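Local coordinates for protein AxyAgu115A (Amphibacillus xylanus NBRC 15112, PDB 6NPS) that probably hydrolyses glycosidic bonds as a family GH115 alpha-glucuronidase, removing glucuronic acid side groups from xylans such as arabinoglucuronoxylan, at residues F173-E178 / E196-V201; G210-P215 / L446-V451; V240-S245 / L251-E256. The protein carries 3 engineered substitutions. All coordinates share one frame; numbering follows the deposited sequence.

Interaction 1: residues F173-E178 / E196-V201; sequences FFINDE and EMYDHV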
loop_
_atom_site.group_PDB
_atom_site.type_symbol
_atom_site.label_atom_id
_atom_site.label_comp_id
_atom_site.label_asym_id
_atom_site.label_seq_id
_atom_site.Cartn_x
_atom_site.Cartn_y
_atom_site.Cartn_z
ATOM N N PHE A 173 -0.725 42.845 -11.457
ATOM C CA PHE A 173 -1.119 41.572 -10.910
ATOM C C PHE A 173 -2.644 41.466 -10.770
ATOM O O PHE A 173 -3.402 42.431 -10.916
ATOM C CB PHE A 173 -0.405 41.319 -9.563
ATOM C CG PHE A 173 -0.708 42.368 -8.473
ATOM C CD1 PHE A 173 -1.891 42.296 -7.699
ATOM C CD2 PHE A 173 0.201 43.387 -8.200
ATOM C CE1 PHE A 173 -2.155 43.232 -6.687
ATOM C CE2 PHE A 173 -0.041 44.336 -7.177
ATOM C CZ PHE A 173 -1.228 44.260 -6.415
ATOM N N PHE A 174 -3.050 40.244 -10.457
ATOM C CA PHE A 174 -4.438 39.781 -10.387
ATOM C C PHE A 174 -4.613 39.192 -8.994
ATOM O O PHE A 174 -3.923 38.222 -8.641
ATOM C CB PHE A 174 -4.657 38.699 -11.456
ATOM C CG PHE A 174 -5.995 38.003 -11.418
ATOM C CD1 PHE A 174 -7.131 38.633 -10.914
ATOM C CD2 PHE A 174 -6.112 36.716 -11.952
ATOM C CE1 PHE A 174 -8.357 37.980 -10.904
ATOM C CE2 PHE A 174 -7.341 36.056 -11.963
ATOM C CZ PHE A 174 -8.469 36.698 -11.434
ATOM N N ILE A 175 -5.451 39.821 -8.180
ATOM C CA ILE A 175 -5.892 39.222 -6.925
ATOM C C ILE A 175 -6.923 38.146 -7.255
ATOM O O ILE A 175 -8.029 38.469 -7.692
ATOM C CB ILE A 175 -6.495 40.286 -6.006
ATOM C CG1 ILE A 175 -5.513 41.430 -5.806
ATOM C CG2 ILE A 175 -6.986 39.658 -4.671
ATOM C CD1 ILE A 175 -6.243 42.698 -5.357
ATOM N N ASN A 176 -6.591 36.873 -7.035
ATOM C CA ASN A 176 -7.471 35.787 -7.447
ATOM C C ASN A 176 -7.491 34.712 -6.365
ATOM O O ASN A 176 -6.822 34.824 -5.339
ATOM C CB ASN A 176 -7.031 35.194 -8.792
ATOM C CG ASN A 176 -8.056 34.191 -9.384
ATOM O OD1 ASN A 176 -7.675 33.182 -9.989
ATOM N ND2 ASN A 176 -9.352 34.478 -9.210
ATOM N N ASP A 177 -8.278 33.660 -6.592
ATOM C CA ASP A 177 -8.332 32.528 -5.674
ATOM C C ASP A 177 -8.480 33.025 -4.235
ATOM O O ASP A 177 -7.792 32.573 -3.316
ATOM C CB ASP A 177 -7.083 31.649 -5.844
ATOM C CG ASP A 177 -6.625 31.543 -7.305
ATOM O OD1 ASP A 177 -7.421 31.068 -8.142
ATOM O OD2 ASP A 177 -5.478 31.926 -7.628
ATOM N N GLU A 178 -9.362 34.012 -4.053
ATOM C CA GLU A 178 -9.273 34.860 -2.874
ATOM C C GLU A 178 -10.107 34.355 -1.702
ATOM O O GLU A 178 -10.120 34.999 -0.649
ATOM C CB GLU A 178 -9.629 36.319 -3.231
ATOM C CG GLU A 178 -11.111 36.592 -3.580
ATOM C CD GLU A 178 -11.344 36.590 -5.087
ATOM O OE1 GLU A 178 -10.487 36.046 -5.837
ATOM O OE2 GLU A 178 -12.381 37.099 -5.524
ATOM N N GLU A 196 -11.447 51.354 1.100
ATOM C CA GLU A 196 -10.494 51.398 2.207
ATOM C C GLU A 196 -9.456 50.298 2.060
ATOM O O GLU A 196 -8.247 50.527 2.222
ATOM C CB GLU A 196 -11.233 51.259 3.538
ATOM C CG GLU A 196 -11.941 52.540 4.030
ATOM C CD GLU A 196 -12.737 53.276 2.936
ATOM O OE1 GLU A 196 -13.681 52.688 2.357
ATOM O OE2 GLU A 196 -12.408 54.450 2.652
ATOM N N MET A 197 -9.914 49.095 1.735
ATOM C CA MET A 197 -8.993 48.005 1.475
ATOM C C MET A 197 -8.174 48.266 0.211
ATOM O O MET A 197 -6.943 48.133 0.228
ATOM C CB MET A 197 -9.781 46.701 1.389
ATOM C CG MET A 197 -8.902 45.463 1.246
ATOM S SD MET A 197 -8.644 45.139 -0.504
ATOM C CE MET A 197 -10.082 44.125 -0.856
ATOM N N TYR A 198 -8.828 48.707 -0.882
ATOM C CA TYR A 198 -8.125 48.797 -2.159
ATOM C C TYR A 198 -7.075 49.889 -2.164
ATOM O O TYR A 198 -6.151 49.830 -2.977
ATOM C CB TYR A 198 -9.105 49.027 -3.338
ATOM C CG TYR A 198 -9.516 47.673 -3.933
ATOM C CD1 TYR A 198 -8.586 46.894 -4.624
ATOM C CD2 TYR A 198 -10.794 47.183 -3.772
ATOM C CE1 TYR A 198 -8.914 45.651 -5.133
ATOM C CE2 TYR A 198 -11.163 45.944 -4.289
ATOM C CZ TYR A 198 -10.206 45.176 -4.966
ATOM O OH TYR A 198 -10.534 43.954 -5.488
ATOM N N ASP A 199 -7.210 50.892 -1.295
ATOM C CA ASP A 199 -6.174 51.911 -1.192
ATOM C C ASP A 199 -4.814 51.275 -0.874
ATOM O O ASP A 199 -3.796 51.654 -1.460
ATOM C CB ASP A 199 -6.586 52.951 -0.147
ATOM C CG ASP A 199 -5.697 54.179 -0.170
ATOM O OD1 ASP A 199 -5.048 54.455 0.865
ATOM O OD2 ASP A 199 -5.631 54.859 -1.215
ATOM N N HIS A 200 -4.786 50.258 -0.009
ATOM C CA HIS A 200 -3.521 49.556 0.278
ATOM C C HIS A 200 -3.009 48.741 -0.918
ATOM O O HIS A 200 -1.787 48.629 -1.144
ATOM C CB HIS A 200 -3.708 48.638 1.478
ATOM C CG HIS A 200 -4.138 49.357 2.720
ATOM N ND1 HIS A 200 -3.240 49.943 3.590
ATOM C CD2 HIS A 200 -5.369 49.580 3.240
ATOM C CE1 HIS A 200 -3.900 50.498 4.591
ATOM N NE2 HIS A 200 -5.194 50.295 4.401
ATOM N N VAL A 201 -3.923 48.099 -1.647
ATOM C CA VAL A 201 -3.565 47.382 -2.870
ATOM C C VAL A 201 -2.986 48.351 -3.898
ATOM O O VAL A 201 -1.961 48.074 -4.533
ATOM C CB VAL A 201 -4.803 46.651 -3.434
ATOM C CG1 VAL A 201 -4.522 46.054 -4.808
ATOM C CG2 VAL A 201 -5.248 45.594 -2.475
#

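Interaction 2: residues G210-P215 / L446-V451; sequences GNYLWP and LWIVNV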
loop_
_atom_site.group_PDB
_atom_site.type_symbol
_atom_site.label_atom_id
_atom_site.label_comp_id
_atom_site.label_asym_id
_atom_site.label_seq_id
_atom_site.Cartn_x
_atom_site.Cartn_y
_atom_site.Cartn_z
ATOM N N GLY A 210 4.233 49.157 -10.667
ATOM C CA GLY A 210 3.213 48.602 -11.528
ATOM C C GLY A 210 2.189 49.685 -11.899
ATOM O O GLY A 210 2.161 50.806 -11.351
ATOM N N ASN A 211 1.334 49.359 -12.887
ATOM C CA ASN A 211 0.303 50.314 -13.280
ATOM C C ASN A 211 -1.024 49.652 -13.653
ATOM O O ASN A 211 -1.942 50.364 -14.068
ATOM C CB ASN A 211 0.782 51.220 -14.470
ATOM C CG ASN A 211 1.102 50.418 -15.754
ATOM O OD1 ASN A 211 0.886 49.211 -15.808
ATOM N ND2 ASN A 211 1.606 51.103 -16.797
ATOM N N TYR A 212 -1.184 48.338 -13.473
ATOM C CA TYR A 212 -2.326 47.623 -14.032
ATOM C C TYR A 212 -2.797 46.578 -13.026
ATOM O O TYR A 212 -1.970 45.904 -12.419
ATOM C CB TYR A 212 -1.914 46.955 -15.357
ATOM C CG TYR A 212 -2.971 46.151 -16.137
ATOM C CD1 TYR A 212 -2.745 44.817 -16.455
ATOM C CD2 TYR A 212 -4.135 46.763 -16.637
ATOM C CE1 TYR A 212 -3.642 44.087 -17.183
ATOM C CE2 TYR A 212 -5.071 46.008 -17.367
ATOM C CZ TYR A 212 -4.800 44.694 -17.660
ATOM O OH TYR A 212 -5.692 43.937 -18.381
ATOM N N LEU A 213 -4.112 46.439 -12.854
ATOM C CA LEU A 213 -4.662 45.539 -11.836
ATOM C C LEU A 213 -5.888 44.795 -12.369
ATOM O O LEU A 213 -6.749 45.415 -13.006
ATOM C CB LEU A 213 -5.057 46.360 -10.588
ATOM C CG LEU A 213 -5.740 45.624 -9.433
ATOM C CD1 LEU A 213 -4.744 44.724 -8.709
ATOM C CD2 LEU A 213 -6.331 46.643 -8.469
ATOM N N TRP A 214 -5.960 43.477 -12.115
ATOM C CA TRP A 214 -7.221 42.756 -12.131
ATOM C C TRP A 214 -7.676 42.581 -10.687
ATOM O O TRP A 214 -6.957 41.956 -9.879
ATOM C CB TRP A 214 -7.109 41.382 -12.796
ATOM C CG TRP A 214 -6.787 41.329 -14.276
ATOM C CD1 TRP A 214 -6.624 42.389 -15.147
ATOM C CD2 TRP A 214 -6.567 40.138 -15.039
ATOM N NE1 TRP A 214 -6.293 41.907 -16.399
ATOM C CE2 TRP A 214 -6.255 40.538 -16.358
ATOM C CE3 TRP A 214 -6.572 38.758 -14.723
ATOM C CZ2 TRP A 214 -5.948 39.616 -17.369
ATOM C CZ3 TRP A 214 -6.256 37.847 -15.715
ATOM C CH2 TRP A 214 -5.940 38.280 -17.027
ATOM N N PRO A 215 -8.838 43.090 -10.323
ATOM C CA PRO A 215 -9.280 43.027 -8.928
ATOM C C PRO A 215 -9.905 41.688 -8.591
ATOM O O PRO A 215 -10.112 40.815 -9.443
ATOM C CB PRO A 215 -10.325 44.133 -8.849
ATOM C CG PRO A 215 -10.949 44.108 -10.223
ATOM C CD PRO A 215 -9.825 43.770 -11.189
ATOM N N LEU A 446 2.131 43.890 -22.290
ATOM C CA LEU A 446 1.383 43.736 -21.054
ATOM C C LEU A 446 1.885 42.498 -20.332
ATOM O O LEU A 446 2.020 41.442 -20.952
ATOM C CB LEU A 446 -0.128 43.622 -21.368
ATOM C CG LEU A 446 -1.076 43.530 -20.174
ATOM C CD1 LEU A 446 -2.474 44.098 -20.549
ATOM C CD2 LEU A 446 -1.244 42.088 -19.773
ATOM N N TRP A 447 2.142 42.615 -19.025
ATOM C CA TRP A 447 2.538 41.478 -18.205
ATOM C C TRP A 447 1.688 41.515 -16.951
ATOM O O TRP A 447 1.723 42.508 -16.212
ATOM C CB TRP A 447 4.018 41.526 -17.751
ATOM C CG TRP A 447 5.096 41.146 -18.711
ATOM C CD1 TRP A 447 4.998 40.979 -20.077
ATOM C CD2 TRP A 447 6.473 40.923 -18.376
ATOM N NE1 TRP A 447 6.226 40.648 -20.593
ATOM C CE2 TRP A 447 7.153 40.620 -19.571
ATOM C CE3 TRP A 447 7.198 40.955 -17.173
ATOM C CZ2 TRP A 447 8.516 40.347 -19.601
ATOM C CZ3 TRP A 447 8.579 40.670 -17.214
ATOM C CH2 TRP A 447 9.208 40.394 -18.429
ATOM N N ILE A 448 0.977 40.432 -16.659
ATOM C CA ILE A 448 0.229 40.398 -15.410
ATOM C C ILE A 448 0.418 39.021 -14.760
ATOM O O ILE A 448 0.487 38.000 -15.453
ATOM C CB ILE A 448 -1.253 40.740 -15.682
ATOM C CG1 ILE A 448 -2.052 40.755 -14.367
ATOM C CG2 ILE A 448 -1.847 39.782 -16.748
ATOM C CD1 ILE A 448 -3.380 41.575 -14.435
ATOM N N VAL A 449 0.530 38.981 -13.433
ATOM C CA VAL A 449 0.723 37.704 -12.742
ATOM C C VAL A 449 -0.413 37.468 -11.760
ATOM O O VAL A 449 -0.830 38.372 -11.045
ATOM C CB VAL A 449 2.117 37.613 -12.065
ATOM C CG1 VAL A 449 2.396 38.851 -11.138
ATOM C CG2 VAL A 449 2.248 36.306 -11.239
ATOM N N ASN A 450 -0.926 36.235 -11.738
ATOM C CA ASN A 450 -1.875 35.825 -10.714
ATOM C C ASN A 450 -1.151 35.603 -9.389
ATOM O O ASN A 450 -0.311 34.690 -9.279
ATOM C CB ASN A 450 -2.587 34.534 -11.155
ATOM C CG ASN A 450 -3.706 34.108 -10.214
ATOM O OD1 ASN A 450 -3.681 34.356 -8.994
ATOM N ND2 ASN A 450 -4.722 33.458 -10.789
ATOM N N VAL A 451 -1.480 36.409 -8.375
ATOM C CA VAL A 451 -0.781 36.330 -7.086
ATOM C C VAL A 451 -1.692 35.815 -5.988
ATOM O O VAL A 451 -1.374 35.990 -4.817
ATOM C CB VAL A 451 -0.175 37.677 -6.647
ATOM C CG1 VAL A 451 0.989 38.108 -7.524
ATOM C CG2 VAL A 451 -1.302 38.740 -6.556
#

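Interaction 3: residues V240-S245 / L251-E256; sequences VIMGAS and LRYGEE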
loop_
_atom_site.group_PDB
_atom_site.type_symbol
_atom_site.label_atom_id
_atom_site.label_comp_id
_atom_site.label_asym_id
_atom_site.label_seq_id
_atom_site.Cartn_x
_atom_site.Cartn_y
_atom_site.Cartn_z
ATOM N N VAL A 240 -4.096 53.958 -11.438
ATOM C CA VAL A 240 -4.063 52.504 -11.560
ATOM C C VAL A 240 -5.025 52.122 -12.683
ATOM O O VAL A 240 -6.230 52.352 -12.578
ATOM C CB VAL A 240 -4.439 51.822 -10.242
ATOM C CG1 VAL A 240 -4.588 50.288 -10.428
ATOM C CG2 VAL A 240 -3.404 52.165 -9.169
ATOM N N ILE A 241 -4.494 51.555 -13.765
ATOM C CA ILE A 241 -5.291 51.167 -14.928
ATOM C C ILE A 241 -6.015 49.874 -14.583
ATOM O O ILE A 241 -5.383 48.873 -14.224
ATOM C CB ILE A 241 -4.393 50.974 -16.163
ATOM C CG1 ILE A 241 -3.487 52.201 -16.411
ATOM C CG2 ILE A 241 -5.186 50.664 -17.380
ATOM C CD1 ILE A 241 -2.297 51.877 -17.331
ATOM N N MET A 242 -7.333 49.875 -14.677
ATOM C CA MET A 242 -8.061 48.669 -14.294
ATOM C C MET A 242 -8.165 47.728 -15.489
ATOM O O MET A 242 -8.278 48.160 -16.635
ATOM C CB MET A 242 -9.455 49.022 -13.755
ATOM C CG MET A 242 -9.435 49.764 -12.397
ATOM S SD MET A 242 -8.382 48.913 -11.149
ATOM C CE MET A 242 -9.236 47.310 -11.075
ATOM N N GLY A 243 -8.110 46.425 -15.220
ATOM C CA GLY A 243 -8.456 45.480 -16.270
ATOM C C GLY A 243 -9.337 44.367 -15.742
ATOM O O GLY A 243 -9.815 44.398 -14.601
ATOM N N ALA A 244 -9.505 43.335 -16.559
ATOM C CA ALA A 244 -10.400 42.263 -16.191
ATOM C C ALA A 244 -9.894 40.977 -16.801
ATOM O O ALA A 244 -9.222 40.977 -17.840
ATOM C CB ALA A 244 -11.854 42.561 -16.664
ATOM N N SER A 245 -10.244 39.865 -16.161
ATOM C CA SER A 245 -9.736 38.595 -16.611
ATOM C C SER A 245 -10.378 38.207 -17.939
ATOM O O SER A 245 -11.300 38.855 -18.453
ATOM C CB SER A 245 -9.958 37.522 -15.549
ATOM O OG SER A 245 -11.315 37.085 -15.554
ATOM N N LEU A 251 -15.895 45.581 -19.522
ATOM C CA LEU A 251 -15.872 46.286 -18.230
ATOM C C LEU A 251 -16.926 45.758 -17.253
ATOM O O LEU A 251 -17.399 46.480 -16.361
ATOM C CB LEU A 251 -16.010 47.801 -18.423
ATOM C CG LEU A 251 -14.976 48.409 -19.382
ATOM C CD1 LEU A 251 -15.241 49.918 -19.575
ATOM C CD2 LEU A 251 -13.501 48.151 -18.890
ATOM N N ARG A 252 -17.277 44.486 -17.414
ATOM C CA ARG A 252 -18.238 43.784 -16.569
ATOM C C ARG A 252 -17.494 42.702 -15.799
ATOM O O ARG A 252 -17.060 41.713 -16.406
ATOM C CB ARG A 252 -19.317 43.146 -17.434
ATOM C CG ARG A 252 -20.256 44.200 -18.046
ATOM C CD ARG A 252 -21.061 44.882 -16.962
ATOM N NE ARG A 252 -22.316 45.383 -17.515
ATOM C CZ ARG A 252 -23.241 46.050 -16.825
ATOM N NH1 ARG A 252 -23.073 46.312 -15.530
ATOM N NH2 ARG A 252 -24.349 46.460 -17.441
ATOM N N TYR A 253 -17.397 42.834 -14.470
ATOM C CA TYR A 253 -16.738 41.750 -13.731
ATOM C C TYR A 253 -17.677 40.558 -13.571
ATOM O O TYR A 253 -18.892 40.681 -13.716
ATOM C CB TYR A 253 -16.245 42.239 -12.374
ATOM C CG TYR A 253 -15.091 43.207 -12.589
ATOM C CD1 TYR A 253 -13.803 42.732 -12.850
ATOM C CD2 TYR A 253 -15.319 44.592 -12.617
ATOM C CE1 TYR A 253 -12.756 43.612 -13.100
ATOM C CE2 TYR A 253 -14.282 45.463 -12.853
ATOM C CZ TYR A 253 -12.995 44.961 -13.086
ATOM O OH TYR A 253 -11.950 45.822 -13.341
ATOM N N GLY A 254 -17.089 39.410 -13.193
ATOM C CA GLY A 254 -17.745 38.127 -13.378
ATOM C C GLY A 254 -19.033 37.950 -12.597
ATOM O O GLY A 254 -19.889 37.150 -12.990
ATOM N N GLU A 255 -19.199 38.665 -11.485
ATOM C CA GLU A 255 -20.417 38.486 -10.693
ATOM C C GLU A 255 -21.544 39.460 -11.077
ATOM O O GLU A 255 -22.681 39.295 -10.594
ATOM C CB GLU A 255 -20.100 38.636 -9.200
ATOM C CG GLU A 255 -19.214 37.523 -8.633
ATOM C CD GLU A 255 -19.979 36.231 -8.386
ATOM O OE1 GLU A 255 -20.075 35.380 -9.306
ATOM O OE2 GLU A 255 -20.492 36.073 -7.259
ATOM N N GLU A 256 -21.271 40.462 -11.926
ATOM C CA GLU A 256 -22.297 41.463 -12.238
ATOM C C GLU A 256 -23.531 40.823 -12.849
ATOM O O GLU A 256 -24.658 41.129 -12.445
ATOM C CB GLU A 256 -21.739 42.549 -13.163
ATOM C CG GLU A 256 -20.644 43.393 -12.473
ATOM C CD GLU A 256 -20.274 44.694 -13.209
ATOM O OE1 GLU A 256 -21.193 45.445 -13.630
ATOM O OE2 GLU A 256 -19.045 44.970 -13.336
#

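Interaction 1: residues F173-E178 / E196-V201
A beta-alpha-beta crossover of the family's TIM-barrel domain brings these segments together: strand 170-174 leads through helix 181-190 into helix 195-207, and Phe173 of the strand and Ile175, which follows shortly after, meet the inner side of that second helix at Tyr198 and Val201. The evidence is a cluster of methyl and ring contacts with no hydrogen bond across the segments. Ile175 and Val201 meet end-on, tip to tip, Ile175 CD1 lying 3.8 Å from Val201 CG1. Val201 sets this branch forward by holding CG1 anti to its backbone N (chi1 172°), and the same methyl is 4.1 Å from Phe173 CZ, approaching the ring obliquely. Val201 CG1 is thus met by both strand-side residues. Ile175 CD1 also lies 4.0 Å from Tyr198 CE1; here the two side chains run antiparallel alongside one another, the methyl again oblique to the ring. Within its own segment, Ile175 CG1 sits at the edge of the Phe173 ring, in its plane. The Tyr198 hydroxyl is hydrogen-bonded beyond the contact to the backbone N of Ala216. Leu213, on the next strand, packs on both Phe173 and Val201, and Phe182 of helix 181-190 packs on Ile175. With all four touching residues buried, the join rests on van der Waals contact of methyls and rings, while the tyrosine's polar end is satisfied elsewhere.

Interaction 2: residues G210-P215 / L446-V451
Ile448 and Trp214 make a CH-pi contact that is nearly perpendicular: Ile448 CD1 stands 3.3 Å from the centroid of the five-membered ring of Trp214, only 5° off the ring normal. The methyl therefore sits squarely over that half of the indole, and Ile448 CG2 comes no nearer than 4.2 Å to Trp214 CZ2. The extended isoleucine makes this possible, with CG1 anti to the backbone N carrying CD1 across to the ring. The remaining cross-segment contacts are aliphatic against tyrosine. Leu446 CD1 lies 3.6 Å from Tyr212 CE1, and Ile448 CD1 is 3.7 Å from the same Tyr212 CE1; both aliphatic chains cross the tyrosine at about a right angle, and their methyls approach its ring obliquely.

These side chains point into the interior of the parallel TIM barrel, whereas Trp447 and Val449 pack outward on helix 458-469. Strands 212-214 and 446-450 are not paired directly: strand 170-174 lies between them, their axes approach to 8.3 Å, and their directions differ by 40°. Between the two segments there is no hydrogen bond; within 210-215 Trp214 NE1 donates to Tyr212 OH at 2.9 Å, with an angle of 164° at the hydrogen. The hydroxyl lies in the indole plane, so this bond helps to fix the indole's turn. Phe174 and Tyr408 also meet the Trp214 ring, and a glycerol, probably from the crystallisation liquor, lies about 5 Å from its side chain.

Interaction 3: residues V240-S245 / L251-E256
Tyr253 reaches back from the loop after strand 241-242, at the C-terminal end of this parallel strand of the TIM-barrel domain, to the residues just after the strand, and its hydroxyl donates a hydrogen bond to Gly243 O, 2.9 Å from Tyr253 OH. The carbonyl is met from above its plane, with the donor 43° out of it and a C=O...donor angle of 135°. Alongside this bond the packing is close: Ala244 CB is 3.8 Å from Tyr253 CE1, and Met242 CE lies 3.8 Å from Tyr253 OH. Met242 is bent at both chi2 and chi3, which folds its end methyl back beside the hydroxyl.

Behind the tyrosine is a buried brace: Arg252 NH1 forms a salt bridge to Glu256 OE1 at 2.8 Å, in the guanidinium plane, while Tyr253 N donates to Glu256 OE2, which also bonds Asn223. The loose side is limited to Gly254 and Glu255, partly exposed and without contact to the strand segment. Replacing Tyr253 with a phenylalanine would probably leave Gly243 O without this donor and the loop without its hydrogen bond to the strand segment. One buried phenol therefore combines apolar contact with the sole hydrogen bond between these segments.

All three contacts lie in the TIM-barrel domain of the GH115 family and reach the same parallel beta sheet. Strand 212-214 is flanked there by 170-174 and 241-242, while 446-450 adjoins 170-174. The centres of interactions 1 and 2 are about 10 Å apart. Between interactions 2 and 3 the centres lie about 12 Å apart, and between interactions 1 and 3 about 13 Å. Probable backbone hydrogen bonds join neighbouring strands: Phe174 N to Val449 O at 3.0 Å, Phe173 O to Trp214 N at 3.0 Å, and Leu213 O to Gly243 N at 2.8 Å. Interaction 1 closes before the others open, and interaction 3 is nested inside the long loop closed by interaction 2. Consecutive early strands are thus tied to the late strand 446-450, consistent with barrel closure.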